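Multisubunit Na+/H+ antiporter, F subunit (Anoxybacillus flavithermus, PDB 6Z16) is a small membrane subunit of a multisubunit antiporter complex that probably exchanges sodium ions for protons across the cell membrane. Local coordinates at residues L7-V21 with A33-I47. Residues are numbered along the deposited sequence; the frame is centred on the assembly and turned at random.
Sequences LVILSLAMVGFLYRV and ALDAMGITLAGIVAI. With PTY (phosphatidylethanolamine), chain B.
Antiparallel packing, by knobs into holes, of two helices predicted to span the membrane is exemplified where Leu10, Met14 and Phe17 of 7-21 dock into 33-47 and Met37 answers from the other side. The axes of the two segments come within 8.8 Å, their N-to-C directions 163° apart. At one end Leu10 sits among Thr40, Gly43, Ile44 and Ile47, its CD1 meeting Ile47 CD1 tip to tip at 3.7 Å. Midway the two methionines cross at about a right angle, Met14 CG lying 3.7 Å from Met37 CG. Both side chains leave with CG anti to the backbone N and bend at chi3 (-75° in Met14), which lays each methyl against the opposite helix: Met14 CE reaches Ile44 CD1 at 3.7 Å, while Met37 CE settles among Phe17, Leu18 and Val21. Ala36 CB lies over the centre of the Phe17 ring, a CH-pi contact 3.6 Å from the centroid. Beside it, Thr40 OG1 donates back to Ala36 O at 2.7 Å, satisfying this polar group within an apolar interface. The backbones are closest at Phe17 and Ala33, CA atoms 5.1 Å apart, consistent with the small alanine. The acyl tails of a bound phosphatidylethanolamine line the methionine side, touching Met14 SD, Met37 SD and Leu18 CD1, whereas Phe17 and Ala36 also pack against another antiporter subunit. Helix 58-79 lies against helix 27-52, meeting Asp35, Ala42 and Ala46.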
loop_
_atom_site.group_PDB
_atom_site.type_symbol
_atom_site.label_atom_id
_atom_site.label_comp_id
_atom_site.label_asym_id
_atom_site.label_seq_id
_atom_site.Cartn_x
_atom_site.Cartn_y
_atom_site.Cartn_z
ATOM N N LEU F 7 22.609 33.035 -15.645
ATOM C CA LEU F 7 23.895 32.908 -14.958
ATOM C C LEU F 7 24.538 34.257 -14.682
ATOM O O LEU F 7 25.134 34.448 -13.618
ATOM C CB LEU F 7 24.850 32.035 -15.755
ATOM C CG LEU F 7 24.598 30.561 -15.516
ATOM C CD1 LEU F 7 25.441 29.785 -16.441
ATOM C CD2 LEU F 7 24.956 30.228 -14.084
ATOM N N VAL F 8 24.442 35.195 -15.627
ATOM C CA VAL F 8 24.990 36.530 -15.404
ATOM C C VAL F 8 24.234 37.235 -14.285
ATOM O O VAL F 8 24.840 37.877 -13.416
ATOM C CB VAL F 8 24.974 37.335 -16.716
ATOM C CG1 VAL F 8 25.347 38.785 -16.480
ATOM C CG2 VAL F 8 25.946 36.731 -17.706
ATOM N N ILE F 9 22.913 37.061 -14.242
ATOM C CA ILE F 9 22.102 37.704 -13.210
ATOM C C ILE F 9 22.388 37.106 -11.831
ATOM O O ILE F 9 22.534 37.839 -10.843
ATOM C CB ILE F 9 20.615 37.616 -13.601
ATOM C CG1 ILE F 9 20.340 38.495 -14.816
ATOM C CG2 ILE F 9 19.735 38.076 -12.501
ATOM C CD1 ILE F 9 18.984 38.267 -15.427
ATOM N N LEU F 10 22.542 35.779 -11.748
ATOM C CA LEU F 10 22.911 35.154 -10.479
ATOM C C LEU F 10 24.338 35.488 -10.063
ATOM O O LEU F 10 24.620 35.596 -8.863
ATOM C CB LEU F 10 22.751 33.640 -10.561
ATOM C CG LEU F 10 21.341 33.071 -10.615
ATOM C CD1 LEU F 10 21.436 31.595 -10.812
ATOM C CD2 LEU F 10 20.607 33.376 -9.335
ATOM N N SER F 11 25.241 35.665 -11.029
ATOM C CA SER F 11 26.616 36.027 -10.709
ATOM C C SER F 11 26.695 37.440 -10.149
ATOM O O SER F 11 27.393 37.683 -9.157
ATOM C CB SER F 11 27.483 35.885 -11.955
ATOM O OG SER F 11 27.475 34.547 -12.419
ATOM N N LEU F 12 25.957 38.376 -10.751
ATOM C CA LEU F 12 25.895 39.730 -10.208
ATOM C C LEU F 12 25.177 39.765 -8.863
ATOM O O LEU F 12 25.526 40.576 -7.996
ATOM C CB LEU F 12 25.212 40.664 -11.206
ATOM C CG LEU F 12 25.925 40.837 -12.550
ATOM C CD1 LEU F 12 25.092 41.680 -13.491
ATOM C CD2 LEU F 12 27.308 41.429 -12.374
ATOM N N ALA F 13 24.211 38.868 -8.650
ATOM C CA ALA F 13 23.567 38.771 -7.346
ATOM C C ALA F 13 24.533 38.272 -6.278
ATOM O O ALA F 13 24.533 38.774 -5.148
ATOM C CB ALA F 13 22.350 37.856 -7.431
ATOM N N MET F 14 25.370 37.291 -6.627
ATOM C CA MET F 14 26.387 36.800 -5.702
ATOM C C MET F 14 27.442 37.858 -5.411
ATOM O O MET F 14 27.928 37.949 -4.278
ATOM C CB MET F 14 27.025 35.534 -6.269
ATOM C CG MET F 14 28.048 34.888 -5.364
ATOM S SD MET F 14 28.677 33.338 -6.020
ATOM C CE MET F 14 27.278 32.277 -5.698
ATOM N N VAL F 15 27.775 38.690 -6.402
ATOM C CA VAL F 15 28.653 39.836 -6.162
ATOM C C VAL F 15 27.995 40.834 -5.206
ATOM O O VAL F 15 28.662 41.409 -4.336
ATOM C CB VAL F 15 29.052 40.479 -7.506
ATOM C CG1 VAL F 15 29.782 41.794 -7.315
ATOM C CG2 VAL F 15 29.945 39.530 -8.280
ATOM N N GLY F 16 26.676 41.015 -5.311
ATOM C CA GLY F 16 25.984 41.898 -4.378
ATOM C C GLY F 16 25.960 41.376 -2.949
ATOM O O GLY F 16 26.186 42.131 -1.991
ATOM N N PHE F 17 25.711 40.070 -2.784
ATOM C CA PHE F 17 25.788 39.484 -1.445
ATOM C C PHE F 17 27.219 39.487 -0.920
ATOM O O PHE F 17 27.433 39.571 0.291
ATOM C CB PHE F 17 25.231 38.055 -1.414
ATOM C CG PHE F 17 23.759 37.962 -1.700
ATOM C CD1 PHE F 17 22.841 38.548 -0.847
ATOM C CD2 PHE F 17 23.290 37.214 -2.767
ATOM C CE1 PHE F 17 21.490 38.460 -1.100
ATOM C CE2 PHE F 17 21.937 37.114 -3.021
ATOM C CZ PHE F 17 21.038 37.734 -2.184
ATOM N N LEU F 18 28.206 39.445 -1.815
ATOM C CA LEU F 18 29.592 39.563 -1.383
ATOM C C LEU F 18 29.909 40.984 -0.933
ATOM O O LEU F 18 30.708 41.185 -0.012
ATOM C CB LEU F 18 30.515 39.113 -2.510
ATOM C CG LEU F 18 31.990 38.827 -2.240
ATOM C CD1 LEU F 18 32.412 37.714 -3.154
ATOM C CD2 LEU F 18 32.867 40.036 -2.493
ATOM N N TYR F 19 29.306 41.983 -1.581
ATOM C CA TYR F 19 29.467 43.352 -1.109
ATOM C C TYR F 19 28.842 43.533 0.263
ATOM O O TYR F 19 29.360 44.287 1.091
ATOM C CB TYR F 19 28.867 44.355 -2.096
ATOM C CG TYR F 19 28.984 45.777 -1.595
ATOM C CD1 TYR F 19 30.207 46.426 -1.589
ATOM C CD2 TYR F 19 27.877 46.457 -1.094
ATOM C CE1 TYR F 19 30.328 47.713 -1.110
ATOM C CE2 TYR F 19 27.990 47.745 -0.613
ATOM C CZ TYR F 19 29.216 48.367 -0.626
ATOM O OH TYR F 19 29.333 49.651 -0.155
ATOM N N ARG F 20 27.744 42.841 0.531
ATOM C CA ARG F 20 27.196 42.924 1.878
ATOM C C ARG F 20 27.990 42.089 2.885
ATOM O O ARG F 20 28.007 42.429 4.071
ATOM C CB ARG F 20 25.713 42.543 1.850
ATOM C CG ARG F 20 24.959 42.618 3.178
ATOM C CD ARG F 20 25.153 43.960 3.865
ATOM N NE ARG F 20 24.803 45.096 3.028
ATOM C CZ ARG F 20 25.110 46.347 3.330
ATOM N NH1 ARG F 20 24.770 47.334 2.523
ATOM N NH2 ARG F 20 25.745 46.606 4.457
ATOM N N VAL F 21 28.689 41.036 2.455
ATOM C CA VAL F 21 29.484 40.296 3.433
ATOM C C VAL F 21 30.809 41.004 3.725
ATOM O O VAL F 21 31.377 40.808 4.806
ATOM C CB VAL F 21 29.706 38.827 3.008
ATOM C CG1 VAL F 21 30.807 38.671 1.997
ATOM C CG2 VAL F 21 29.982 37.945 4.205
ATOM N N ALA F 33 24.231 37.222 4.407
ATOM C CA ALA F 33 24.821 37.314 3.079
ATOM C C ALA F 33 25.474 36.002 2.657
ATOM O O ALA F 33 25.353 35.593 1.498
ATOM C CB ALA F 33 25.829 38.457 3.040
ATOM N N LEU F 34 26.145 35.312 3.586
ATOM C CA LEU F 34 26.746 34.020 3.250
ATOM C C LEU F 34 25.689 32.950 2.995
ATOM O O LEU F 34 25.862 32.100 2.110
ATOM C CB LEU F 34 27.698 33.580 4.357
ATOM C CG LEU F 34 29.002 34.368 4.392
ATOM C CD1 LEU F 34 29.804 34.063 5.634
ATOM C CD2 LEU F 34 29.802 34.062 3.142
ATOM N N ASP F 35 24.589 32.984 3.756
ATOM C CA ASP F 35 23.480 32.054 3.538
ATOM C C ASP F 35 22.870 32.235 2.149
ATOM O O ASP F 35 22.688 31.262 1.397
ATOM C CB ASP F 35 22.421 32.269 4.619
ATOM C CG ASP F 35 21.400 31.144 4.687
ATOM O OD1 ASP F 35 21.497 30.171 3.909
ATOM O OD2 ASP F 35 20.494 31.231 5.541
ATOM N N ALA F 36 22.567 33.485 1.787
ATOM C CA ALA F 36 22.016 33.763 0.467
ATOM C C ALA F 36 23.015 33.471 -0.642
ATOM O O ALA F 36 22.617 33.074 -1.743
ATOM C CB ALA F 36 21.564 35.210 0.394
ATOM N N MET F 37 24.308 33.625 -0.357
ATOM C CA MET F 37 25.341 33.329 -1.339
ATOM C C MET F 37 25.421 31.834 -1.614
ATOM O O MET F 37 25.594 31.413 -2.764
ATOM C CB MET F 37 26.669 33.860 -0.819
ATOM C CG MET F 37 27.770 33.976 -1.821
ATOM S SD MET F 37 29.229 34.550 -0.941
ATOM C CE MET F 37 28.648 36.130 -0.351
ATOM N N GLY F 38 25.259 31.017 -0.569
ATOM C CA GLY F 38 25.209 29.576 -0.765
ATOM C C GLY F 38 23.984 29.123 -1.538
ATOM O O GLY F 38 24.077 28.256 -2.416
ATOM N N ILE F 39 22.824 29.713 -1.239
ATOM C CA ILE F 39 21.610 29.363 -1.979
ATOM C C ILE F 39 21.721 29.784 -3.450
ATOM O O ILE F 39 21.291 29.057 -4.363
ATOM C CB ILE F 39 20.388 29.981 -1.276
ATOM C CG1 ILE F 39 20.253 29.408 0.131
ATOM C CG2 ILE F 39 19.126 29.682 -2.017
ATOM C CD1 ILE F 39 19.217 30.105 0.968
ATOM N N THR F 40 22.357 30.929 -3.708
ATOM C CA THR F 40 22.609 31.355 -5.080
ATOM C C THR F 40 23.589 30.421 -5.785
ATOM O O THR F 40 23.447 30.168 -6.989
ATOM C CB THR F 40 23.129 32.792 -5.070
ATOM O OG1 THR F 40 22.229 33.607 -4.314
ATOM C CG2 THR F 40 23.206 33.354 -6.475
ATOM N N LEU F 41 24.562 29.878 -5.044
ATOM C CA LEU F 41 25.452 28.859 -5.595
ATOM C C LEU F 41 24.686 27.603 -5.997
ATOM O O LEU F 41 24.986 26.988 -7.027
ATOM C CB LEU F 41 26.543 28.518 -4.578
ATOM C CG LEU F 41 27.544 27.425 -4.944
ATOM C CD1 LEU F 41 28.327 27.806 -6.179
ATOM C CD2 LEU F 41 28.475 27.156 -3.779
ATOM N N ALA F 42 23.686 27.220 -5.197
ATOM C CA ALA F 42 22.826 26.090 -5.556
ATOM C C ALA F 42 22.057 26.360 -6.847
ATOM O O ALA F 42 21.897 25.464 -7.691
ATOM C CB ALA F 42 21.858 25.779 -4.417
ATOM N N GLY F 43 21.601 27.601 -7.026
ATOM C CA GLY F 43 20.957 27.964 -8.284
ATOM C C GLY F 43 21.889 27.919 -9.482
ATOM O O GLY F 43 21.490 27.500 -10.577
ATOM N N ILE F 44 23.136 28.356 -9.288
ATOM C CA ILE F 44 24.141 28.299 -10.348
ATOM C C ILE F 44 24.426 26.855 -10.740
ATOM O O ILE F 44 24.570 26.538 -11.929
ATOM C CB ILE F 44 25.416 29.045 -9.907
ATOM C CG1 ILE F 44 25.127 30.535 -9.768
ATOM C CG2 ILE F 44 26.555 28.857 -10.890
ATOM C CD1 ILE F 44 26.227 31.300 -9.122
ATOM N N VAL F 45 24.458 25.952 -9.754
ATOM C CA VAL F 45 24.680 24.535 -10.043
ATOM C C VAL F 45 23.506 23.949 -10.824
ATOM O O VAL F 45 23.704 23.176 -11.771
ATOM C CB VAL F 45 24.955 23.764 -8.738
ATOM C CG1 VAL F 45 25.021 22.269 -8.985
ATOM C CG2 VAL F 45 26.262 24.214 -8.149
ATOM N N ALA F 46 22.275 24.357 -10.483
ATOM C CA ALA F 46 21.099 23.907 -11.236
ATOM C C ALA F 46 21.134 24.371 -12.691
ATOM O O ALA F 46 20.852 23.588 -13.613
ATOM C CB ALA F 46 19.825 24.404 -10.557
ATOM N N ILE F 47 21.524 25.623 -12.927
ATOM C CA ILE F 47 21.505 26.133 -14.296
ATOM C C ILE F 47 22.667 25.567 -15.112
ATOM O O ILE F 47 22.510 25.249 -16.299
ATOM C CB ILE F 47 21.469 27.670 -14.287
ATOM C CG1 ILE F 47 20.138 28.120 -13.706
ATOM C CG2 ILE F 47 21.592 28.251 -15.677
ATOM C CD1 ILE F 47 20.023 29.583 -13.534
HETATM C C1 PTY B . 34.151 38.518 7.762
HETATM C C2 PTY B . 34.120 40.966 14.409
HETATM C C3 PTY B . 33.819 40.954 12.893
HETATM O O4 PTY B . 35.165 38.908 6.809
HETATM C C5 PTY B . 35.852 39.366 9.430
HETATM C C6 PTY B . 34.443 38.897 9.189
HETATM O O7 PTY B . 34.257 37.659 9.938
HETATM C C8 PTY B . 33.020 37.361 10.365
HETATM O O10 PTY B . 32.087 38.111 10.288
HETATM C C11 PTY B . 32.978 35.982 10.953
HETATM C C12 PTY B . 31.579 35.407 11.104
HETATM C C13 PTY B . 30.892 35.118 9.784
HETATM C C14 PTY B . 31.598 34.081 8.934
HETATM C C15 PTY B . 31.750 32.726 9.601
HETATM C C16 PTY B . 32.396 31.687 8.700
HETATM C C17 PTY B . 31.575 31.345 7.477
HETATM C C18 PTY B . 32.367 30.712 6.351
HETATM C C19 PTY B . 31.635 30.792 5.030
HETATM C C20 PTY B . 32.440 30.386 3.817
HETATM C C21 PTY B . 31.756 30.773 2.518
HETATM C C22 PTY B . 30.286 30.375 2.465
HETATM C C23 PTY B . 29.582 30.782 1.183
HETATM C C24 PTY B . 30.270 30.271 -0.065
HETATM C C25 PTY B . 29.610 30.709 -1.358
HETATM C C26 PTY B . 30.451 30.455 -2.596
HETATM C C27 PTY B . 31.013 31.716 -3.226
HETATM C C28 PTY B . 32.054 32.425 -2.394
HETATM C C29 PTY B . 32.280 33.846 -2.830
HETATM C C30 PTY B . 34.973 40.050 6.150
HETATM C C31 PTY B . 35.643 40.010 4.814
HETATM O O30 PTY B . 34.315 40.962 6.568
HETATM C C32 PTY B . 35.157 38.823 3.996
HETATM C C33 PTY B . 35.890 38.675 2.682
HETATM C C34 PTY B . 35.448 37.488 1.847
HETATM C C35 PTY B . 36.207 37.382 0.537
HETATM C C36 PTY B . 35.659 36.352 -0.431
HETATM C C37 PTY B . 36.233 36.494 -1.829
HETATM C C38 PTY B . 35.506 35.685 -2.882
HETATM C C39 PTY B . 35.862 36.090 -4.301
HETATM C C40 PTY B . 34.936 35.514 -5.360
HETATM C C41 PTY B . 34.903 33.997 -5.401
HETATM C C42 PTY B . 33.766 33.441 -6.241
HETATM C C43 PTY B . 33.559 31.951 -6.093
HETATM C C44 PTY B . 32.284 31.459 -6.735
HETATM P P1 PTY B . 36.021 41.218 11.399
HETATM O O11 PTY B . 34.972 40.367 12.239
HETATM O O12 PTY B . 35.570 42.672 11.474
HETATM O O13 PTY B . 37.404 40.971 11.853
HETATM O O14 PTY B . 35.808 40.740 9.872
HETATM N N1 PTY B . 32.914 41.371 15.137
#